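Local coordinates for protein C-glycoside 3-oxidase (Microbacterium trichothecenolyticum, PDB 7DVE) that oxidises the C3 hydroxyl of the sugar in C-glycosides such as isoorientin and mangiferin, using bound FAD and reducing oxygen to hydrogen peroxide, at residues D11-G16 with A38-G43; S235-V240 with P278-A283; V268-D273 with P471-A476. All coordinates share one frame; numbering follows the deposited sequence.

Interactions 1 and 3 are buried pairings within one parallel sheet, and they adjoin: strand 12-15, paired with 37-40 in interaction 1, borders strand 267-270, which pairs with 473-475 in interaction 3. Both rest on backbone hydrogen bonds, with mostly aliphatic side chains on the sheet faces. Interaction 2 is partly buried and has no hydrogen bond between its segments; helix 276-283, which follows strand 267-270, meets strand 235-243 mainly through aliphatic side chains, and Val270 of interaction 3 packs against both. All three reach FAD, with overlapping contacts at the adenine; interaction 1 adds the ribose hydroxyls, and interaction 3 the ribose C5B and, partly through a water, the diphosphate.

Interaction 1 of 3, residues D11-G16 with A38-G43; sequences DVAIVG and AMFEVG. With FAD (flavin-adenine dinucleotide), chain C.
Residues 12-15 and 38-40 run side by side as parallel strands, their axes 4.7 Å apart at an angle of 18°, and a ladder of four backbone hydrogen bonds joins them, from Ala38 N to Val12 O at one end to Gly16 N on Phe40 O at the other. They are the two strands of a Rossmann-type beta-alpha-beta unit whose helix is 19-31, and Gly16 opens a GxGxxG sequence, as expected for the dinucleotide-binding fold of GMC oxidoreductases. On one face the Phe40 ring turns its edge to the methyl of Ala13, CE2 to CB 4.0 Å, while Phe232 meets the same ring from strand 229-232. On the other face Met39 extends with CG anti to its backbone N (chi1 178°) and bends only at chi3, which brings CE to 3.5 Å from Gly16 O and 4.1 Å from Ile14 CG2. Past the strand ends the contact becomes a cofactor site. Gly16 has no side chain, and its CA comes within 3.3 Å of FAD O4B. Glu41 bends at chi2 and offers both carboxylate oxygens to the adenosine ribose: FAD O3B donates to OE1 at 2.5 Å and FAD O2B to OE2 at 2.7 Å. Gly43 N binds OE2 through the anti lone pair and Ser17 OG binds OE1, so each oxygen has a protein partner that helps fix the carboxylate. Val15 CG2 lies 3.5 Å from FAD N1A, adding a van der Waals contact at the adenine edge. Bidentate acceptance of both ribose hydroxyls is consistent with a carboxylate in its charged form, and it makes the end of the second strand a recognition point for the adenosine half of FAD.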
# COMPACT_ATOMS: atom_id res chain seq x y z
N ASP A 11 -25.31 8.16 1.57
CA ASP A 11 -24.62 9.35 2.05
C ASP A 11 -23.16 9.39 1.61
O ASP A 11 -22.69 10.41 1.09
CB ASP A 11 -24.71 9.43 3.57
CG ASP A 11 -26.12 9.47 4.04
OD1 ASP A 11 -26.85 10.39 3.61
OD2 ASP A 11 -26.51 8.56 4.81
N VAL A 12 -22.42 8.30 1.82
CA VAL A 12 -21.01 8.22 1.43
C VAL A 12 -20.83 7.07 0.45
O VAL A 12 -21.24 5.93 0.73
CB VAL A 12 -20.08 8.05 2.64
CG1 VAL A 12 -18.62 8.07 2.19
CG2 VAL A 12 -20.32 9.14 3.67
N ALA A 13 -20.21 7.37 -0.69
CA ALA A 13 -19.80 6.35 -1.65
C ALA A 13 -18.28 6.29 -1.70
O ALA A 13 -17.62 7.33 -1.80
CB ALA A 13 -20.37 6.64 -3.04
N ILE A 14 -17.75 5.08 -1.64
CA ILE A 14 -16.32 4.81 -1.61
C ILE A 14 -16.02 3.94 -2.81
O ILE A 14 -16.68 2.92 -3.01
CB ILE A 14 -15.89 4.10 -0.31
CG1 ILE A 14 -16.24 4.93 0.93
CG2 ILE A 14 -14.43 3.73 -0.36
CD1 ILE A 14 -16.43 4.10 2.17
N VAL A 15 -15.05 4.34 -3.63
CA VAL A 15 -14.53 3.50 -4.70
C VAL A 15 -13.18 2.97 -4.25
O VAL A 15 -12.33 3.72 -3.76
CB VAL A 15 -14.49 4.27 -6.04
CG1 VAL A 15 -13.88 5.62 -5.87
CG2 VAL A 15 -13.74 3.50 -7.15
N GLY A 16 -13.02 1.65 -4.29
CA GLY A 16 -11.81 1.04 -3.79
C GLY A 16 -11.98 0.33 -2.47
O GLY A 16 -12.57 0.88 -1.53
N ALA A 38 -21.88 3.05 0.69
CA ALA A 38 -21.74 2.07 -0.37
C ALA A 38 -20.29 2.04 -0.83
O ALA A 38 -19.69 3.09 -1.07
CB ALA A 38 -22.67 2.37 -1.54
N MET A 39 -19.72 0.85 -0.95
CA MET A 39 -18.35 0.67 -1.41
C MET A 39 -18.39 -0.11 -2.71
O MET A 39 -19.04 -1.15 -2.78
CB MET A 39 -17.50 -0.06 -0.37
CG MET A 39 -16.07 -0.32 -0.79
SD MET A 39 -15.12 -1.26 0.45
CE MET A 39 -14.33 0.06 1.37
N PHE A 40 -17.72 0.42 -3.74
CA PHE A 40 -17.67 -0.17 -5.07
C PHE A 40 -16.23 -0.56 -5.38
O PHE A 40 -15.31 0.25 -5.25
CB PHE A 40 -18.22 0.81 -6.11
CG PHE A 40 -19.58 1.34 -5.75
CD1 PHE A 40 -20.72 0.58 -5.99
CD2 PHE A 40 -19.72 2.58 -5.15
CE1 PHE A 40 -21.98 1.05 -5.65
CE2 PHE A 40 -20.97 3.05 -4.80
CZ PHE A 40 -22.10 2.28 -5.05
N GLU A 41 -16.05 -1.82 -5.77
CA GLU A 41 -14.76 -2.42 -6.08
C GLU A 41 -14.89 -3.19 -7.39
O GLU A 41 -15.77 -4.04 -7.52
CB GLU A 41 -14.31 -3.36 -4.96
CG GLU A 41 -13.32 -4.42 -5.41
CD GLU A 41 -11.97 -3.83 -5.71
OE1 GLU A 41 -11.40 -3.15 -4.84
OE2 GLU A 41 -11.46 -4.06 -6.83
N VAL A 42 -14.00 -2.90 -8.35
CA VAL A 42 -14.13 -3.48 -9.68
C VAL A 42 -13.73 -4.96 -9.71
O VAL A 42 -14.28 -5.74 -10.49
CB VAL A 42 -13.31 -2.64 -10.69
CG1 VAL A 42 -11.83 -2.62 -10.32
CG2 VAL A 42 -13.51 -3.17 -12.09
N GLY A 43 -12.77 -5.37 -8.86
CA GLY A 43 -12.31 -6.74 -8.81
C GLY A 43 -13.31 -7.68 -8.17
O GLY A 43 -14.30 -7.26 -7.56
PA FAD C . -5.09 -0.71 -3.19
O1A FAD C . -4.58 -0.84 -4.58
O2A FAD C . -4.53 -1.57 -2.13
O5B FAD C . -6.68 -0.92 -3.37
C5B FAD C . -7.39 -0.11 -4.31
C4B FAD C . -8.61 -0.85 -4.81
O4B FAD C . -9.30 0.09 -5.69
C3B FAD C . -8.21 -2.04 -5.70
O3B FAD C . -8.89 -3.21 -5.22
C2B FAD C . -8.78 -1.60 -7.06
O2B FAD C . -9.30 -2.71 -7.80
C1B FAD C . -9.94 -0.71 -6.67
N9A FAD C . -10.35 0.18 -7.81
C8A FAD C . -9.45 0.93 -8.48
N7A FAD C . -10.09 1.62 -9.43
C5A FAD C . -11.39 1.30 -9.37
C6A FAD C . -12.44 1.72 -10.09
N6A FAD C . -12.17 2.61 -11.04
N1A FAD C . -13.69 1.28 -9.86
C2A FAD C . -13.89 0.35 -8.84
N3A FAD C . -12.77 -0.07 -8.09
C4A FAD C . -11.55 0.41 -8.37
N1 FAD C . 2.85 -1.97 1.60
C2 FAD C . 3.36 -1.67 2.86
O2 FAD C . 3.03 -0.61 3.37
N3 FAD C . 4.23 -2.57 3.50
C4 FAD C . 4.56 -3.80 2.88
O4 FAD C . 5.31 -4.59 3.46
C4X FAD C . 4.04 -4.08 1.62
N5 FAD C . 4.35 -5.21 0.95
C5X FAD C . 3.71 -5.50 -0.22
C6 FAD C . 3.91 -6.74 -0.87
C7 FAD C . 3.23 -7.09 -2.02
C7M FAD C . 3.47 -8.46 -2.70
C8 FAD C . 2.32 -6.19 -2.57
C8M FAD C . 1.56 -6.56 -3.86
C9 FAD C . 2.11 -4.95 -1.95
C9A FAD C . 2.81 -4.60 -0.77
N10 FAD C . 2.63 -3.40 -0.18
C10 FAD C . 3.19 -3.15 1.01
C1' FAD C . 1.79 -2.32 -0.77
C2' FAD C . 0.35 -2.23 -0.23
O2' FAD C . -0.36 -3.41 -0.65
C3' FAD C . -0.34 -0.92 -0.71
O3' FAD C . 0.39 0.22 -0.23
C4' FAD C . -1.75 -0.79 -0.15
O4' FAD C . -2.52 -1.92 -0.54
C5' FAD C . -2.44 0.49 -0.70
O5' FAD C . -3.84 0.50 -0.35
P FAD C . -4.96 1.33 -1.17
O1P FAD C . -6.34 0.97 -0.75
O2P FAD C . -4.53 2.74 -1.10
O3P FAD C . -4.95 0.82 -2.71

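Interaction 2 of 3, residues S235-V240 with P278-A283; sequences SLVTRV and PQLLWA. With FAD (flavin-adenine dinucleotide), chain C.
Strand 235-240 passes helix 278-283 at 7.0 Å between axes, their chain directions 52° apart, and no hydrogen bond links them. The contact packs a helix of the FAD-binding Rossmann-type domain, the one that follows strand 267-270, against the edge strand of a three-stranded antiparallel sheet. Leu280 carries most of it. Its CG stands anti to the backbone N (chi1 170°), which sends the end of the side chain nearer the strand than its first bond suggests. From there the two methyl branches divide the work: CD1 lies against the backbone at the Thr238-Arg239 peptide, 3.6 Å from Arg239 N, and CD2 meets Val237 CG1 at 3.8 Å. Val240 reaches the same leucine at about a right angle, its CG2 3.9 Å from Leu280 CG. Leu281 adds a looser touch to that methyl through CD2, and at the end of the helix Ala283 points its CB at the strand, 3.9 Å from Thr238 O. Val270 of strand 267-270 also packs on Val240, Leu280 and Leu281, extending the apolar contact to the parallel sheet. A polar link lies just beyond the helical segment, where Ser284 OG is hydrogen-bonded to both Val240 N and Leu280 O. The strand also reads the adenine of FAD through its backbone, while Leu236 CD1 comes within 3.6 Å of FAD N6A. Val237, whose side chain touches Leu280, thus joins the helix contact to the cofactor. Its carbonyl accepts a weak bond from FAD N6A at 3.3 Å, and the firmer one of this pair is nearly straight, Val237 N to FAD N1A at 3.1 Å with an N-H...N angle of 170°.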
# COMPACT_ATOMS: atom_id res chain seq x y z
N SER A 235 -17.70 -4.03 -9.56
CA SER A 235 -18.45 -2.80 -9.79
C SER A 235 -17.46 -1.71 -10.16
O SER A 235 -16.73 -1.22 -9.29
CB SER A 235 -19.27 -2.41 -8.57
OG SER A 235 -20.31 -3.36 -8.36
N LEU A 236 -17.43 -1.33 -11.44
CA LEU A 236 -16.48 -0.34 -11.92
C LEU A 236 -17.08 1.06 -11.84
O LEU A 236 -18.17 1.30 -12.36
CB LEU A 236 -16.07 -0.64 -13.36
CG LEU A 236 -15.26 0.45 -14.07
CD1 LEU A 236 -13.86 0.59 -13.45
CD2 LEU A 236 -15.17 0.14 -15.55
N VAL A 237 -16.38 1.96 -11.17
CA VAL A 237 -16.76 3.36 -11.15
C VAL A 237 -16.08 4.04 -12.34
O VAL A 237 -14.84 4.07 -12.42
CB VAL A 237 -16.37 4.03 -9.82
CG1 VAL A 237 -16.68 5.53 -9.84
CG2 VAL A 237 -17.11 3.37 -8.67
N THR A 238 -16.88 4.55 -13.27
CA THR A 238 -16.36 5.22 -14.46
C THR A 238 -16.34 6.74 -14.33
O THR A 238 -15.63 7.39 -15.09
CB THR A 238 -17.18 4.83 -15.69
OG1 THR A 238 -18.56 5.08 -15.44
CG2 THR A 238 -17.01 3.37 -16.00
N ARG A 239 -17.08 7.30 -13.37
CA ARG A 239 -17.20 8.75 -13.28
C ARG A 239 -17.61 9.16 -11.87
O ARG A 239 -18.45 8.51 -11.25
CB ARG A 239 -18.22 9.27 -14.29
CG ARG A 239 -17.98 10.68 -14.76
CD ARG A 239 -19.12 11.18 -15.67
NE ARG A 239 -19.69 10.12 -16.49
CZ ARG A 239 -20.93 10.10 -16.96
NH1 ARG A 239 -21.77 11.09 -16.71
NH2 ARG A 239 -21.33 9.08 -17.71
N VAL A 240 -17.01 10.24 -11.38
CA VAL A 240 -17.53 10.96 -10.23
C VAL A 240 -18.52 12.00 -10.73
O VAL A 240 -18.15 12.91 -11.48
CB VAL A 240 -16.40 11.62 -9.42
CG1 VAL A 240 -17.00 12.44 -8.27
CG2 VAL A 240 -15.41 10.57 -8.91
N PRO A 278 -6.19 9.20 -9.73
CA PRO A 278 -6.10 10.27 -10.75
C PRO A 278 -6.80 9.90 -12.05
O PRO A 278 -7.39 10.78 -12.68
CB PRO A 278 -4.59 10.45 -10.97
CG PRO A 278 -3.93 9.81 -9.82
CD PRO A 278 -4.85 8.72 -9.32
N GLN A 279 -6.74 8.63 -12.47
CA GLN A 279 -7.47 8.19 -13.66
C GLN A 279 -8.95 8.54 -13.57
O GLN A 279 -9.52 9.16 -14.48
CB GLN A 279 -7.29 6.69 -13.87
CG GLN A 279 -7.80 6.17 -15.20
CD GLN A 279 -7.66 4.67 -15.32
OE1 GLN A 279 -7.88 3.93 -14.36
NE2 GLN A 279 -7.26 4.22 -16.50
N LEU A 280 -9.60 8.13 -12.47
CA LEU A 280 -11.03 8.37 -12.31
C LEU A 280 -11.32 9.87 -12.27
O LEU A 280 -12.29 10.33 -12.88
CB LEU A 280 -11.54 7.67 -11.06
CG LEU A 280 -12.96 8.02 -10.61
CD1 LEU A 280 -13.96 7.73 -11.73
CD2 LEU A 280 -13.31 7.25 -9.34
N LEU A 281 -10.49 10.64 -11.56
CA LEU A 281 -10.73 12.08 -11.48
C LEU A 281 -10.58 12.74 -12.86
O LEU A 281 -11.39 13.59 -13.24
CB LEU A 281 -9.79 12.75 -10.46
CG LEU A 281 -9.81 12.38 -8.96
CD1 LEU A 281 -9.45 13.57 -8.07
CD2 LEU A 281 -11.13 11.76 -8.52
N TRP A 282 -9.57 12.33 -13.63
CA TRP A 282 -9.41 12.85 -15.00
C TRP A 282 -10.61 12.51 -15.86
O TRP A 282 -11.18 13.37 -16.53
CB TRP A 282 -8.12 12.31 -15.62
CG TRP A 282 -7.93 12.69 -17.07
CD1 TRP A 282 -8.39 12.01 -18.17
CD2 TRP A 282 -7.20 13.81 -17.58
NE1 TRP A 282 -8.02 12.66 -19.32
CE2 TRP A 282 -7.29 13.77 -18.98
CE3 TRP A 282 -6.50 14.86 -16.97
CZ2 TRP A 282 -6.69 14.73 -19.80
CZ3 TRP A 282 -5.91 15.83 -17.78
CH2 TRP A 282 -6.01 15.76 -19.17
N ALA A 283 -11.03 11.24 -15.84
CA ALA A 283 -12.22 10.83 -16.58
C ALA A 283 -13.46 11.62 -16.18
O ALA A 283 -14.36 11.81 -17.00
CB ALA A 283 -12.47 9.33 -16.39
PA FAD C . -5.09 -0.71 -3.19
O1A FAD C . -4.58 -0.84 -4.58
O2A FAD C . -4.53 -1.57 -2.13
O5B FAD C . -6.68 -0.92 -3.37
C5B FAD C . -7.39 -0.11 -4.31
C4B FAD C . -8.61 -0.85 -4.81
O4B FAD C . -9.30 0.09 -5.69
C3B FAD C . -8.21 -2.04 -5.70
O3B FAD C . -8.89 -3.21 -5.22
C2B FAD C . -8.78 -1.60 -7.06
O2B FAD C . -9.30 -2.71 -7.80
C1B FAD C . -9.94 -0.71 -6.67
N9A FAD C . -10.35 0.18 -7.81
C8A FAD C . -9.45 0.93 -8.48
N7A FAD C . -10.09 1.62 -9.43
C5A FAD C . -11.39 1.30 -9.37
C6A FAD C . -12.44 1.72 -10.09
N6A FAD C . -12.17 2.61 -11.04
N1A FAD C . -13.69 1.28 -9.86
C2A FAD C . -13.89 0.35 -8.84
N3A FAD C . -12.77 -0.07 -8.09
C4A FAD C . -11.55 0.41 -8.37
N1 FAD C . 2.85 -1.97 1.60
C2 FAD C . 3.36 -1.67 2.86
O2 FAD C . 3.03 -0.61 3.37
N3 FAD C . 4.23 -2.57 3.50
C4 FAD C . 4.56 -3.80 2.88
O4 FAD C . 5.31 -4.59 3.46
C4X FAD C . 4.04 -4.08 1.62
N5 FAD C . 4.35 -5.21 0.95
C5X FAD C . 3.71 -5.50 -0.22
C6 FAD C . 3.91 -6.74 -0.87
C7 FAD C . 3.23 -7.09 -2.02
C7M FAD C . 3.47 -8.46 -2.70
C8 FAD C . 2.32 -6.19 -2.57
C8M FAD C . 1.56 -6.56 -3.86
C9 FAD C . 2.11 -4.95 -1.95
C9A FAD C . 2.81 -4.60 -0.77
N10 FAD C . 2.63 -3.40 -0.18
C10 FAD C . 3.19 -3.15 1.01
C1' FAD C . 1.79 -2.32 -0.77
C2' FAD C . 0.35 -2.23 -0.23
O2' FAD C . -0.36 -3.41 -0.65
C3' FAD C . -0.34 -0.92 -0.71
O3' FAD C . 0.39 0.22 -0.23
C4' FAD C . -1.75 -0.79 -0.15
O4' FAD C . -2.52 -1.92 -0.54
C5' FAD C . -2.44 0.49 -0.70
O5' FAD C . -3.84 0.50 -0.35
P FAD C . -4.96 1.33 -1.17
O1P FAD C . -6.34 0.97 -0.75
O2P FAD C . -4.53 2.74 -1.10
O3P FAD C . -4.95 0.82 -2.71

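Interaction 3 of 3, residues V268-D273 with P471-A476; sequences VVVAAD and PGLFVA. With FAD (flavin-adenine dinucleotide), chain C.
Residues 268-270 and 473-475 pair as parallel strands of the Rossmann-type sheet, with 473-475 at its outer edge and the axes 4.5 Å apart. The tight part runs along the paired strands: Val268 N to Gly472 O and Val270 N to Phe474 O are both nearly straight, and Phe474 N reaches Val268 O at 2.7 Å. On one face Leu473 turns its CD1 back across the pair, 3.8 Å from Val270 CG2, and it also touches Val268 CG1. On the other face Val269 CG2 packs 4.0 Å from Phe474 CB; with Phe474 CG anti to its carbonyl carbon (chi1 -67°), the ring leads away and sets its edge, in plane, near Val268 O. Toward the cofactor the hydrogen bonding slackens. The bond from Ala476 N to Val270 O is weak, at 3.1 Å and bent to 122°, although the methyls of Ala271 and Ala476 still meet closely at 3.7 Å, with Ala20 of helix 19-31 against both. Beyond it a single bridging water takes the place of direct bonding. Asp273, its CB directed away from the other segment, caps Leu275 N through OD1 and forms a salt bridge to Arg276 through OD2, ahead of helix 276-283. Its backbone N donates to the water, which in turn donates to Ala476 O and, at 2.6 Å, to FAD O2P.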
# COMPACT_ATOMS: atom_id res chain seq x y z
N VAL A 268 -18.03 11.53 -1.73
CA VAL A 268 -17.38 10.54 -2.59
C VAL A 268 -15.93 10.44 -2.17
O VAL A 268 -15.22 11.45 -2.14
CB VAL A 268 -17.50 10.90 -4.08
CG1 VAL A 268 -16.75 9.86 -4.94
CG2 VAL A 268 -18.96 10.96 -4.48
N VAL A 269 -15.50 9.24 -1.81
CA VAL A 269 -14.12 8.98 -1.43
C VAL A 269 -13.56 8.07 -2.50
O VAL A 269 -14.12 7.00 -2.77
CB VAL A 269 -14.03 8.35 -0.03
CG1 VAL A 269 -12.56 8.20 0.42
CG2 VAL A 269 -14.84 9.16 0.99
N VAL A 270 -12.50 8.51 -3.17
CA VAL A 270 -11.83 7.71 -4.18
C VAL A 270 -10.54 7.20 -3.57
O VAL A 270 -9.63 7.97 -3.26
CB VAL A 270 -11.58 8.49 -5.49
CG1 VAL A 270 -10.94 7.57 -6.50
CG2 VAL A 270 -12.88 9.05 -6.05
N ALA A 271 -10.48 5.88 -3.37
CA ALA A 271 -9.31 5.21 -2.83
C ALA A 271 -8.98 4.08 -3.81
O ALA A 271 -9.08 2.89 -3.50
CB ALA A 271 -9.58 4.68 -1.42
N ALA A 272 -8.60 4.47 -5.01
CA ALA A 272 -8.45 3.53 -6.11
C ALA A 272 -6.99 3.22 -6.44
O ALA A 272 -6.71 2.70 -7.52
CB ALA A 272 -9.18 4.08 -7.34
N ASP A 273 -6.08 3.48 -5.49
CA ASP A 273 -4.61 3.40 -5.58
C ASP A 273 -4.10 4.66 -6.25
O ASP A 273 -4.89 5.44 -6.79
CB ASP A 273 -4.09 2.10 -6.26
CG ASP A 273 -4.17 2.09 -7.82
OD1 ASP A 273 -3.96 3.11 -8.53
OD2 ASP A 273 -4.45 0.98 -8.34
N PRO A 471 -15.54 20.25 -3.53
CA PRO A 471 -15.92 19.93 -2.15
C PRO A 471 -16.77 18.67 -2.10
O PRO A 471 -17.57 18.40 -3.00
CB PRO A 471 -16.71 21.17 -1.69
CG PRO A 471 -16.71 22.13 -2.81
CD PRO A 471 -16.08 21.53 -4.01
N GLY A 472 -16.58 17.89 -1.04
CA GLY A 472 -17.23 16.61 -0.92
C GLY A 472 -16.55 15.47 -1.64
O GLY A 472 -16.90 14.31 -1.40
N LEU A 473 -15.59 15.75 -2.52
CA LEU A 473 -14.78 14.70 -3.10
C LEU A 473 -13.53 14.52 -2.25
O LEU A 473 -12.87 15.50 -1.91
CB LEU A 473 -14.41 15.02 -4.55
CG LEU A 473 -13.36 14.11 -5.20
CD1 LEU A 473 -13.85 12.67 -5.24
CD2 LEU A 473 -13.02 14.62 -6.60
N PHE A 474 -13.22 13.27 -1.91
CA PHE A 474 -12.09 12.94 -1.06
C PHE A 474 -11.21 11.93 -1.77
O PHE A 474 -11.68 11.15 -2.59
CB PHE A 474 -12.55 12.37 0.31
CG PHE A 474 -13.27 13.37 1.17
CD1 PHE A 474 -14.61 13.65 0.95
CD2 PHE A 474 -12.60 14.04 2.19
CE1 PHE A 474 -15.27 14.59 1.73
CE2 PHE A 474 -13.26 14.97 2.97
CZ PHE A 474 -14.60 15.25 2.73
N VAL A 475 -9.92 11.95 -1.44
CA VAL A 475 -8.97 10.99 -1.98
C VAL A 475 -8.27 10.30 -0.82
O VAL A 475 -8.22 10.80 0.30
CB VAL A 475 -7.96 11.66 -2.94
CG1 VAL A 475 -8.66 12.08 -4.23
CG2 VAL A 475 -7.31 12.87 -2.27
N ALA A 476 -7.73 9.12 -1.10
CA ALA A 476 -7.22 8.26 -0.03
C ALA A 476 -6.21 7.29 -0.61
O ALA A 476 -6.43 6.73 -1.68
CB ALA A 476 -8.35 7.48 0.64
PA FAD C . -5.09 -0.71 -3.19
O1A FAD C . -4.58 -0.84 -4.58
O2A FAD C . -4.53 -1.57 -2.13
O5B FAD C . -6.68 -0.92 -3.37
C5B FAD C . -7.39 -0.11 -4.31
C4B FAD C . -8.61 -0.85 -4.81
O4B FAD C . -9.30 0.09 -5.69
C3B FAD C . -8.21 -2.04 -5.70
O3B FAD C . -8.89 -3.21 -5.22
C2B FAD C . -8.78 -1.60 -7.06
O2B FAD C . -9.30 -2.71 -7.80
C1B FAD C . -9.94 -0.71 -6.67
N9A FAD C . -10.35 0.18 -7.81
C8A FAD C . -9.45 0.93 -8.48
N7A FAD C . -10.09 1.62 -9.43
C5A FAD C . -11.39 1.30 -9.37
C6A FAD C . -12.44 1.72 -10.09
N6A FAD C . -12.17 2.61 -11.04
N1A FAD C . -13.69 1.28 -9.86
C2A FAD C . -13.89 0.35 -8.84
N3A FAD C . -12.77 -0.07 -8.09
C4A FAD C . -11.55 0.41 -8.37
N1 FAD C . 2.85 -1.97 1.60
C2 FAD C . 3.36 -1.67 2.86
O2 FAD C . 3.03 -0.61 3.37
N3 FAD C . 4.23 -2.57 3.50
C4 FAD C . 4.56 -3.80 2.88
O4 FAD C . 5.31 -4.59 3.46
C4X FAD C . 4.04 -4.08 1.62
N5 FAD C . 4.35 -5.21 0.95
C5X FAD C . 3.71 -5.50 -0.22
C6 FAD C . 3.91 -6.74 -0.87
C7 FAD C . 3.23 -7.09 -2.02
C7M FAD C . 3.47 -8.46 -2.70
C8 FAD C . 2.32 -6.19 -2.57
C8M FAD C . 1.56 -6.56 -3.86
C9 FAD C . 2.11 -4.95 -1.95
C9A FAD C . 2.81 -4.60 -0.77
N10 FAD C . 2.63 -3.40 -0.18
C10 FAD C . 3.19 -3.15 1.01
C1' FAD C . 1.79 -2.32 -0.77
C2' FAD C . 0.35 -2.23 -0.23
O2' FAD C . -0.36 -3.41 -0.65
C3' FAD C . -0.34 -0.92 -0.71
O3' FAD C . 0.39 0.22 -0.23
C4' FAD C . -1.75 -0.79 -0.15
O4' FAD C . -2.52 -1.92 -0.54
C5' FAD C . -2.44 0.49 -0.70
O5' FAD C . -3.84 0.50 -0.35
P FAD C . -4.96 1.33 -1.17
O1P FAD C . -6.34 0.97 -0.75
O2P FAD C . -4.53 2.74 -1.10
O3P FAD C . -4.95 0.82 -2.71
O HOH W 1 -6.10 4.20 -2.50